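Long-range contact in penaeus monodon metallodensovirus major capsid protein (Penaeus monodon metallodensovirus, PDB 6WH7), which forms the icosahedral shell of a shrimp densovirus as its major capsid protein, sixty copies building each particle: residues Cys116-Pro121 with Ser324-Ser329. Residues are numbered along the deposited sequence; the frame is centred on the assembly and turned at random.
Sequences CKAHRP and SLWIQS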
ATOM      1  N   CYS A 116      62.447  47.390  57.479  1.00 16.00           N
ATOM      2  CA  CYS A 116      61.778  47.574  56.208  1.00 16.00           C
ATOM      3  C   CYS A 116      61.730  49.053  55.858  1.00 16.00           C
ATOM      4  O   CYS A 116      61.961  49.922  56.698  1.00 16.00           O
ATOM      5  CB  CYS A 116      60.362  47.022  56.269  1.00 17.81           C
ATOM      6  SG  CYS A 116      60.283  45.316  56.750  1.00 17.81           S
ATOM      7  N   LYS A 117      61.449  49.342  54.591  1.00 14.77           N
ATOM      8  CA  LYS A 117      61.216  50.733  54.241  1.00 14.77           C
ATOM      9  C   LYS A 117      59.914  51.231  54.847  1.00 14.77           C
ATOM     10  O   LYS A 117      59.858  52.335  55.400  1.00 14.77           O
ATOM     11  CB  LYS A 117      61.193  50.923  52.731  1.00 15.02           C
ATOM     12  CG  LYS A 117      61.124  52.383  52.393  1.00 15.02           C
ATOM     13  CD  LYS A 117      61.125  52.663  50.935  1.00 15.02           C
ATOM     14  CE  LYS A 117      60.905  54.133  50.739  1.00 15.02           C
ATOM     15  NZ  LYS A 117      61.998  54.916  51.367  1.00 15.02           N
ATOM     16  N   ALA A 118      58.865  50.422  54.767  1.00 13.36           N
ATOM     17  CA  ALA A 118      57.545  50.793  55.236  1.00 13.36           C
ATOM     18  C   ALA A 118      56.871  49.580  55.843  1.00 13.36           C
ATOM     19  O   ALA A 118      57.168  48.442  55.482  1.00 13.36           O
ATOM     20  CB  ALA A 118      56.685  51.327  54.102  1.00 12.91           C
ATOM     21  N   HIS A 119      55.956  49.836  56.770  1.00 12.67           N
ATOM     22  CA  HIS A 119      55.150  48.785  57.362  1.00 12.67           C
ATOM     23  C   HIS A 119      53.785  49.358  57.682  1.00 12.67           C
ATOM     24  O   HIS A 119      53.632  50.563  57.875  1.00 12.67           O
ATOM     25  CB  HIS A 119      55.793  48.204  58.622  1.00 13.37           C
ATOM     26  CG  HIS A 119      55.976  49.201  59.716  1.00 13.37           C
ATOM     27  ND1 HIS A 119      54.965  49.558  60.573  1.00 13.37           N
ATOM     28  CD2 HIS A 119      57.050  49.937  60.075  1.00 13.37           C
ATOM     29  CE1 HIS A 119      55.412  50.460  61.425  1.00 13.37           C
ATOM     30  NE2 HIS A 119      56.675  50.707  61.144  1.00 13.37           N
ATOM     31  N   ARG A 120      52.790  48.484  57.715  1.00 12.31           N
ATOM     32  CA  ARG A 120      51.455  48.953  57.910  1.00 12.31           C
ATOM     33  C   ARG A 120      50.672  47.945  58.736  1.00 12.31           C
ATOM     34  O   ARG A 120      50.805  46.738  58.506  1.00 12.31           O
ATOM     35  CB  ARG A 120      50.827  49.184  56.537  1.00 11.85           C
ATOM     36  CG  ARG A 120      49.447  49.669  56.545  1.00 11.85           C
ATOM     37  CD  ARG A 120      49.051  50.111  55.173  1.00 11.85           C
ATOM     38  NE  ARG A 120      49.106  49.072  54.165  1.00 11.85           N
ATOM     39  CZ  ARG A 120      49.011  49.323  52.871  1.00 11.85           C
ATOM     40  NH1 ARG A 120      48.852  50.566  52.461  1.00 11.85           N
ATOM     41  NH2 ARG A 120      49.062  48.338  51.992  1.00 11.85           N
ATOM     42  N   PRO A 121      49.852  48.402  59.684  1.00 12.66           N
ATOM     43  CA  PRO A 121      49.259  47.469  60.652  1.00 12.66           C
ATOM     44  C   PRO A 121      48.146  46.580  60.125  1.00 12.66           C
ATOM     45  O   PRO A 121      47.920  45.530  60.728  1.00 12.66           O
ATOM     46  CB  PRO A 121      48.743  48.404  61.748  1.00 12.73           C
ATOM     47  CG  PRO A 121      49.600  49.575  61.652  1.00 12.73           C
ATOM     48  CD  PRO A 121      49.825  49.776  60.195  1.00 12.73           C
ATOM     49  N   SER A 324      57.137  60.984  51.606  1.00 14.79           N
ATOM     50  CA  SER A 324      56.153  61.725  52.378  1.00 14.79           C
ATOM     51  C   SER A 324      54.748  61.575  51.826  1.00 14.79           C
ATOM     52  O   SER A 324      53.789  61.925  52.515  1.00 14.79           O
ATOM     53  CB  SER A 324      56.527  63.198  52.414  1.00 15.20           C
ATOM     54  OG  SER A 324      56.498  63.750  51.114  1.00 15.20           O
ATOM     55  N   LEU A 325      54.602  61.072  50.607  1.00 14.00           N
ATOM     56  CA  LEU A 325      53.280  60.826  50.055  1.00 14.00           C
ATOM     57  C   LEU A 325      52.679  59.531  50.575  1.00 14.00           C
ATOM     58  O   LEU A 325      51.473  59.465  50.809  1.00 14.00           O
ATOM     59  CB  LEU A 325      53.349  60.807  48.532  1.00 14.18           C
ATOM     60  CG  LEU A 325      53.075  62.103  47.774  1.00 14.18           C
ATOM     61  CD1 LEU A 325      53.969  63.187  48.247  1.00 14.18           C
ATOM     62  CD2 LEU A 325      53.313  61.872  46.305  1.00 14.18           C
ATOM     63  N   TRP A 326      53.454  58.459  50.651  1.00 13.21           N
ATOM     64  CA  TRP A 326      52.930  57.217  51.188  1.00 13.21           C
ATOM     65  C   TRP A 326      53.473  56.802  52.554  1.00 13.21           C
ATOM     66  O   TRP A 326      52.954  55.842  53.125  1.00 13.21           O
ATOM     67  CB  TRP A 326      53.139  56.108  50.151  1.00 13.38           C
ATOM     68  CG  TRP A 326      54.541  55.885  49.800  1.00 13.38           C
ATOM     69  CD1 TRP A 326      55.331  56.682  49.048  1.00 13.38           C
ATOM     70  CD2 TRP A 326      55.310  54.734  50.115  1.00 13.38           C
ATOM     71  NE1 TRP A 326      56.572  56.126  48.919  1.00 13.38           N
ATOM     72  CE2 TRP A 326      56.581  54.921  49.563  1.00 13.38           C
ATOM     73  CE3 TRP A 326      55.049  53.564  50.825  1.00 13.38           C
ATOM     74  CZ2 TRP A 326      57.588  53.989  49.701  1.00 13.38           C
ATOM     75  CZ3 TRP A 326      56.042  52.647  50.960  1.00 13.38           C
ATOM     76  CH2 TRP A 326      57.300  52.858  50.406  1.00 13.38           C
ATOM     77  N   ILE A 327      54.464  57.493  53.120  1.00 13.46           N
ATOM     78  CA  ILE A 327      55.059  57.104  54.400  1.00 13.46           C
ATOM     79  C   ILE A 327      54.680  58.135  55.448  1.00 13.46           C
ATOM     80  O   ILE A 327      54.888  59.335  55.244  1.00 13.46           O
ATOM     81  CB  ILE A 327      56.590  56.986  54.332  1.00 13.38           C
ATOM     82  CG1 ILE A 327      57.015  55.995  53.276  1.00 13.38           C
ATOM     83  CG2 ILE A 327      57.116  56.463  55.643  1.00 13.38           C
ATOM     84  CD1 ILE A 327      56.563  54.682  53.606  1.00 13.38           C
ATOM     85  N   GLN A 328      54.163  57.672  56.580  1.00 13.13           N
ATOM     86  CA  GLN A 328      53.627  58.577  57.581  1.00 13.13           C
ATOM     87  C   GLN A 328      54.079  58.150  58.964  1.00 13.13           C
ATOM     88  O   GLN A 328      54.423  56.991  59.193  1.00 13.13           O
ATOM     89  CB  GLN A 328      52.101  58.616  57.512  1.00 14.22           C
ATOM     90  CG  GLN A 328      51.596  59.071  56.163  1.00 14.22           C
ATOM     91  CD  GLN A 328      52.069  60.447  55.821  1.00 14.22           C
ATOM     92  OE1 GLN A 328      51.957  61.357  56.624  1.00 14.22           O
ATOM     93  NE2 GLN A 328      52.656  60.599  54.649  1.00 14.22           N
ATOM     94  N   SER A 329      54.117  59.112  59.876  1.00 14.07           N
ATOM     95  CA  SER A 329      54.269  58.806  61.286  1.00 14.07           C
ATOM     96  C   SER A 329      52.929  58.373  61.871  1.00 14.07           C
ATOM     97  O   SER A 329      51.865  58.634  61.310  1.00 14.07           O
ATOM     98  CB  SER A 329      54.844  60.005  62.036  1.00 14.51           C
ATOM     99  OG  SER A 329      54.002  61.136  61.953  1.00 14.51           O
TER
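Two consecutive residues, Lys117 and Ala118, both reach the indole of Trp326. Their side chains point to the same side, consistent with the classic beta bulge they form with Arg302 at the start of strand 118-135, which pairs antiparallel with strand 287-302 in what is probably the jelly-roll core, as in other parvoviral capsid proteins. The methylene end of the lysine lies against the six-membered ring, with Lys117 CE 3.5 Å from Trp326 CZ2, while Ala118 CB sits 3.5 Å from Trp326 CZ3. Both approach the ring obliquely. The lysine chain crosses the indole at about a right angle and is extended from chi1 (-173°) through chi3, bending at chi4 (61°). That bend carries NZ to salt bridges with Asp323 and Glu305, pairing the charge while the aliphatic part packs on the tryptophan.

Ile327 CD1 stands 3.3 Å above one face of the Trp326 ring, offset toward the rim. No hydrogen bond joins 116-121 to 324-329, and only 166 Å² is buried, counting both sides; the direct link is apolar. Trp229, on strand 229-230, connects the two indirectly: its ring meets Trp326 edge-to-face, the side chains of Ala118 and Ile327 both touch it, and its backbone bonds to Gln328 in a short parallel pairing. Arg352 of a neighbouring subunit packs on Lys117 and Trp326, placing the cluster at a subunit interface. Within it, the methyl of Ala118 also meets the tip of the isoleucine, Ala118 CB to Ile327 CD1 being 3.4 Å.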